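Local coordinates for ADP-ribosylation factor-binding protein GGA2 (Saccharomyces cerevisiae, PDB 3MNM), which may help regulate membrane traffic through the trans-Golgi network and binds ARF1 and ARF2, and is represented here by its GAE domain, at residues R10-V13 / L19-E22; L50-A55 / I80-T85. All coordinates share one frame; numbering follows the deposited sequence. Where two conformers were deposited one is given.

Contact 1 of 2, residues R10-V13 / L19-E22; sequences RTLV and LKIE
Val13 and Ile21 meet on the inner face of a beta hairpin that brings strand 10-15 alongside strand 19-27 in the Ig-like sandwich of the GAE domain. The pairing is antiparallel: Val13 N donates to Ile21 O at 2.9 Å, with an N-H...O angle of 155°. Next to this bond, Leu12 and Glu22 form a non-hydrogen-bonded pair, their CA atoms 4.6 Å apart, and Glu22 CA approaches Thr11 O at 3.2 Å in a CA-H...O contact. The tight part of the contact lies where Val13 CB rests on Ile21 CG2 at 3.9 Å. Both side chains also touch Trp101 on strand 100-107, so this side of the hairpin faces the sandwich interior.

The other face, carrying Arg10, Leu12, Lys20 and Glu22, is more polar and more open to solvent. It is loose at the edge where Leu12, exposed and modelled in two conformers, makes only doubtful methyl contacts with Lys20. The more definite link on this face is a salt bridge. Glu22 CG stands anti to the carbonyl carbon (chi1 -60°) and the chain runs on extended, carrying the carboxylate to the edge of the Arg10 guanidinium, whose plane it meets almost at right angles (85°). Arg10 is shared: NE pairs with Glu24, its strongest polar partner, NH2 with Asp78, and Phe38 adds a cation-pi contact. These partners together probably fix the rotation of the guanidinium. Arg10 NH1 reaches Glu22 OE1 at 2.9 Å, with the oxygen lying in the guanidinium plane but the nitrogen well above the carboxylate plane.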
loop_
_atom_site.group_PDB
_atom_site.type_symbol
_atom_site.label_atom_id
_atom_site.label_comp_id
_atom_site.label_asym_id
_atom_site.label_seq_id
_atom_site.Cartn_x
_atom_site.Cartn_y
_atom_site.Cartn_z
ATOM N N ARG A 10 11.895 -3.743 -1.175
ATOM C CA ARG A 10 10.592 -3.197 -1.545
ATOM C C ARG A 10 10.070 -3.890 -2.778
ATOM O O ARG A 10 10.805 -4.098 -3.746
ATOM C CB ARG A 10 10.693 -1.708 -1.851
ATOM C CG ARG A 10 11.194 -0.867 -0.702
ATOM C CD ARG A 10 10.048 -0.180 -0.023
ATOM N NE ARG A 10 10.490 0.546 1.158
ATOM C CZ ARG A 10 10.443 1.868 1.284
ATOM N NH1 ARG A 10 9.974 2.623 0.295
ATOM N NH2 ARG A 10 10.873 2.427 2.403
ATOM N N THR A 11 8.795 -4.243 -2.750
ATOM C CA THR A 11 8.128 -4.680 -3.956
ATOM C C THR A 11 7.313 -3.518 -4.494
ATOM O O THR A 11 6.581 -2.858 -3.740
ATOM C CB THR A 11 7.200 -5.885 -3.691
ATOM O OG1 THR A 11 7.930 -6.913 -3.001
ATOM C CG2 THR A 11 6.673 -6.436 -4.993
ATOM N N LEU A 12 7.453 -3.248 -5.788
ATOM C CA LEU A 12 6.666 -2.196 -6.416
ATOM C C LEU A 12 5.251 -2.698 -6.649
ATOM O O LEU A 12 5.040 -3.782 -7.201
ATOM C CB LEU A 12 7.281 -1.719 -7.735
ATOM C CG LEU A 12 6.465 -0.613 -8.408
ATOM C CD1 LEU A 12 6.554 0.687 -7.608
ATOM C CD2 LEU A 12 6.873 -0.379 -9.864
ATOM N N VAL A 13 4.281 -1.914 -6.198
ATOM C CA VAL A 13 2.879 -2.240 -6.379
ATOM C C VAL A 13 2.324 -1.442 -7.543
ATOM O O VAL A 13 1.673 -1.991 -8.418
ATOM C CB VAL A 13 2.051 -1.930 -5.101
ATOM C CG1 VAL A 13 0.574 -2.194 -5.348
ATOM C CG2 VAL A 13 2.568 -2.767 -3.922
ATOM N N LEU A 19 1.792 9.105 -7.972
ATOM C CA LEU A 19 1.904 8.318 -6.751
ATOM C C LEU A 19 2.599 6.988 -6.975
ATOM O O LEU A 19 2.243 6.229 -7.885
ATOM C CB LEU A 19 0.507 8.058 -6.152
ATOM C CG LEU A 19 0.452 7.283 -4.826
ATOM C CD1 LEU A 19 1.041 8.123 -3.677
ATOM C CD2 LEU A 19 -0.973 6.839 -4.476
ATOM N N LYS A 20 3.575 6.713 -6.128
ATOM C CA LYS A 20 4.263 5.431 -6.133
ATOM C C LYS A 20 3.880 4.646 -4.880
ATOM O O LYS A 20 3.957 5.166 -3.773
ATOM C CB LYS A 20 5.775 5.652 -6.199
ATOM C CG LYS A 20 6.616 4.389 -6.076
ATOM C CD LYS A 20 8.094 4.772 -5.945
ATOM C CE LYS A 20 9.003 3.966 -6.847
ATOM N NZ LYS A 20 10.424 4.451 -6.727
ATOM N N ILE A 21 3.440 3.399 -5.058
ATOM C CA ILE A 21 3.075 2.548 -3.932
ATOM C C ILE A 21 3.999 1.350 -3.897
ATOM O O ILE A 21 4.159 0.668 -4.913
ATOM C CB ILE A 21 1.616 2.024 -4.024
ATOM C CG1 ILE A 21 0.620 3.175 -4.247
ATOM C CG2 ILE A 21 1.280 1.155 -2.779
ATOM C CD1 ILE A 21 -0.840 2.714 -4.469
ATOM N N GLU A 22 4.611 1.103 -2.742
ATOM C CA GLU A 22 5.467 -0.068 -2.543
ATOM C C GLU A 22 5.077 -0.850 -1.288
ATOM O O GLU A 22 4.586 -0.273 -0.319
ATOM C CB GLU A 22 6.937 0.354 -2.430
ATOM C CG GLU A 22 7.479 1.073 -3.647
ATOM C CD GLU A 22 8.822 1.724 -3.373
ATOM O OE1 GLU A 22 8.902 2.544 -2.432
ATOM O OE2 GLU A 22 9.801 1.416 -4.093
#

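Contact 2 of 2, residues L50-A55 / I80-T85; sequences LVFLLA and ISQEGT
Ile80 sets CG1 anti to its carbonyl carbon (chi1 -65°) and continues nearly straight through chi2 (165°), which carries CD1 across to Leu50; Phe52 leaves its strand on the side of Gln82, and CG anti to its backbone N (chi1 -175°) sets the ring edge near that residue. These side chains bridge the two layers of an Ig-like beta sandwich. Segment 50-55 is a strand paired with 100-107 in one sheet, while 80-81 is a short strand paired with 38-41 in the other.

The spacing supports a face-to-face contact between layers. CA atoms of Leu50 and Ile80 are 8.9 Å apart and those of Phe52 and Gln82 9.2 Å, too far for backbone pairing, and no hydrogen bond crosses between the segments. Side chains therefore make the whole join, and it is slight: 141 Å² is buried in all, nearly all of it on four buried residues.

Around the apolar pair, Leu50 also packs on Val103 and Tyr105 of its own sheet. Phe52 touches Trp101 and Val103 and makes an edge-to-face ring contact with Phe39, the residue whose backbone is hydrogen-bonded to Ile80.

Beyond Ser81 the chain leaves the strand, yet Gln82 still points inward on an extended side chain, the end of which lies near the edge of the Phe52 ring. Its amide was probably built turned over, which leaves the terminal atoms unassigned. The apolar end is well defined: Ile80 CD1 packs 4.0 Å from Leu50 CB and 4.1 Å from Leu50 CD1, so a single methyl lies against both the base and one branch of the leucine.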
loop_
_atom_site.group_PDB
_atom_site.type_symbol
_atom_site.label_atom_id
_atom_site.label_comp_id
_atom_site.label_asym_id
_atom_site.label_seq_id
_atom_site.Cartn_x
_atom_site.Cartn_y
_atom_site.Cartn_z
ATOM N N LEU A 50 -5.553 11.270 1.340
ATOM C CA LEU A 50 -5.216 9.942 0.797
ATOM C C LEU A 50 -5.868 8.832 1.622
ATOM O O LEU A 50 -5.649 8.712 2.834
ATOM C CB LEU A 50 -3.683 9.747 0.697
ATOM C CG LEU A 50 -3.302 8.478 -0.107
ATOM C CD1 LEU A 50 -2.021 8.764 -0.905
ATOM C CD2 LEU A 50 -3.130 7.305 0.845
ATOM N N VAL A 51 -6.662 8.004 0.940
ATOM C CA VAL A 51 -7.407 6.923 1.565
ATOM C C VAL A 51 -7.031 5.634 0.839
ATOM O O VAL A 51 -7.261 5.516 -0.358
ATOM C CB VAL A 51 -8.922 7.180 1.431
ATOM C CG1 VAL A 51 -9.721 6.018 1.989
ATOM C CG2 VAL A 51 -9.302 8.478 2.177
ATOM N N PHE A 52 -6.423 4.702 1.565
ATOM C CA PHE A 52 -5.954 3.438 0.977
ATOM C C PHE A 52 -6.771 2.271 1.512
ATOM O O PHE A 52 -6.940 2.111 2.732
ATOM C CB PHE A 52 -4.485 3.230 1.339
ATOM C CG PHE A 52 -3.859 2.016 0.695
ATOM C CD1 PHE A 52 -3.384 0.974 1.481
ATOM C CD2 PHE A 52 -3.708 1.951 -0.687
ATOM C CE1 PHE A 52 -2.774 -0.132 0.904
ATOM C CE2 PHE A 52 -3.111 0.844 -1.272
ATOM C CZ PHE A 52 -2.637 -0.195 -0.476
ATOM N N LEU A 53 -7.259 1.440 0.590
ATOM C CA LEU A 53 -8.054 0.265 0.946
ATOM C C LEU A 53 -7.361 -0.988 0.423
ATOM O O LEU A 53 -7.009 -1.053 -0.755
ATOM C CB LEU A 53 -9.454 0.374 0.314
ATOM C CG LEU A 53 -10.452 -0.734 0.637
ATOM C CD1 LEU A 53 -10.809 -0.741 2.129
ATOM C CD2 LEU A 53 -11.721 -0.548 -0.214
ATOM N N LEU A 54 -7.166 -1.968 1.302
ATOM C CA LEU A 54 -6.486 -3.210 0.936
ATOM C C LEU A 54 -7.338 -4.410 1.321
ATOM O O LEU A 54 -7.906 -4.453 2.409
ATOM C CB LEU A 54 -5.133 -3.273 1.660
ATOM C CG LEU A 54 -4.249 -4.489 1.398
ATOM C CD1 LEU A 54 -3.868 -4.536 -0.071
ATOM C CD2 LEU A 54 -3.008 -4.401 2.293
ATOM N N ALA A 55 -7.429 -5.395 0.438
ATOM C CA ALA A 55 -8.212 -6.593 0.740
ATOM C C ALA A 55 -7.401 -7.817 0.357
ATOM O O ALA A 55 -6.671 -7.793 -0.630
ATOM C CB ALA A 55 -9.525 -6.584 -0.024
ATOM N N ILE A 80 3.811 8.631 3.506
ATOM C CA ILE A 80 2.760 7.955 4.245
ATOM C C ILE A 80 3.113 6.489 4.270
ATOM O O ILE A 80 3.682 5.976 3.291
ATOM C CB ILE A 80 1.388 8.122 3.548
ATOM C CG1 ILE A 80 0.968 9.598 3.552
ATOM C CG2 ILE A 80 0.330 7.240 4.222
ATOM C CD1 ILE A 80 -0.183 9.905 2.588
ATOM N N SER A 81 2.817 5.820 5.379
ATOM C CA SER A 81 2.996 4.370 5.439
ATOM C C SER A 81 1.925 3.724 6.287
ATOM O O SER A 81 1.259 4.387 7.084
ATOM C CB SER A 81 4.381 4.018 5.998
ATOM O OG SER A 81 4.439 4.350 7.384
ATOM N N GLN A 82 1.770 2.417 6.131
ATOM C CA GLN A 82 0.846 1.675 6.967
ATOM C C GLN A 82 1.386 0.278 7.224
ATOM O O GLN A 82 1.663 -0.470 6.278
ATOM C CB GLN A 82 -0.536 1.593 6.315
ATOM C CG GLN A 82 -1.488 0.713 7.105
ATOM C CD GLN A 82 -2.942 0.900 6.670
ATOM O OE1 GLN A 82 -3.798 1.322 7.470
ATOM N NE2 GLN A 82 -3.220 0.593 5.411
ATOM N N GLU A 83 1.550 -0.060 8.502
ATOM C CA GLU A 83 2.056 -1.387 8.870
ATOM C C GLU A 83 0.913 -2.342 9.170
ATOM O O GLU A 83 -0.109 -1.938 9.732
ATOM C CB GLU A 83 3.004 -1.301 10.066
ATOM C CG GLU A 83 3.619 -2.655 10.429
ATOM C CD GLU A 83 5.120 -2.580 10.612
ATOM O OE1 GLU A 83 5.593 -1.571 11.168
ATOM O OE2 GLU A 83 5.827 -3.530 10.208
ATOM N N GLY A 84 1.075 -3.608 8.780
ATOM C CA GLY A 84 0.064 -4.611 9.058
ATOM C C GLY A 84 0.577 -6.032 8.940
ATOM O O GLY A 84 1.751 -6.252 8.629
ATOM N N THR A 85 -0.305 -6.988 9.211
ATOM C CA THR A 85 -0.003 -8.401 9.011
ATOM C C THR A 85 -1.139 -9.121 8.292
ATOM O O THR A 85 -2.293 -8.693 8.317
ATOM C CB THR A 85 0.245 -9.130 10.346
ATOM O OG1 THR A 85 -0.883 -8.933 11.214
ATOM C CG2 THR A 85 1.522 -8.617 11.021
#

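Contact 1 closes a local hairpin early in the chain, whereas contact 2 spans the sandwich between segments that start 30 residues apart in sequence. Their centres are about 12 Å apart. Segment 19-22 touches segment 50-55 through Leu19 CD1, 4.2 Å from Leu50 CD1, although Leu19 takes no part in the contact with 10-13. Both involve the same six-stranded sheet: 10-13, 19-22 and 80-81 lie on it, and strand 38-41 pairs with both 19-27 and 80-81. Shared neighbours give further evidence of a continuous interior. Trp101 touches Val13, Ile21 and Phe52; Val103 and Tyr105 touch both Leu19 and Leu50; Phe39 touches Ile21, Ile80 and Phe52.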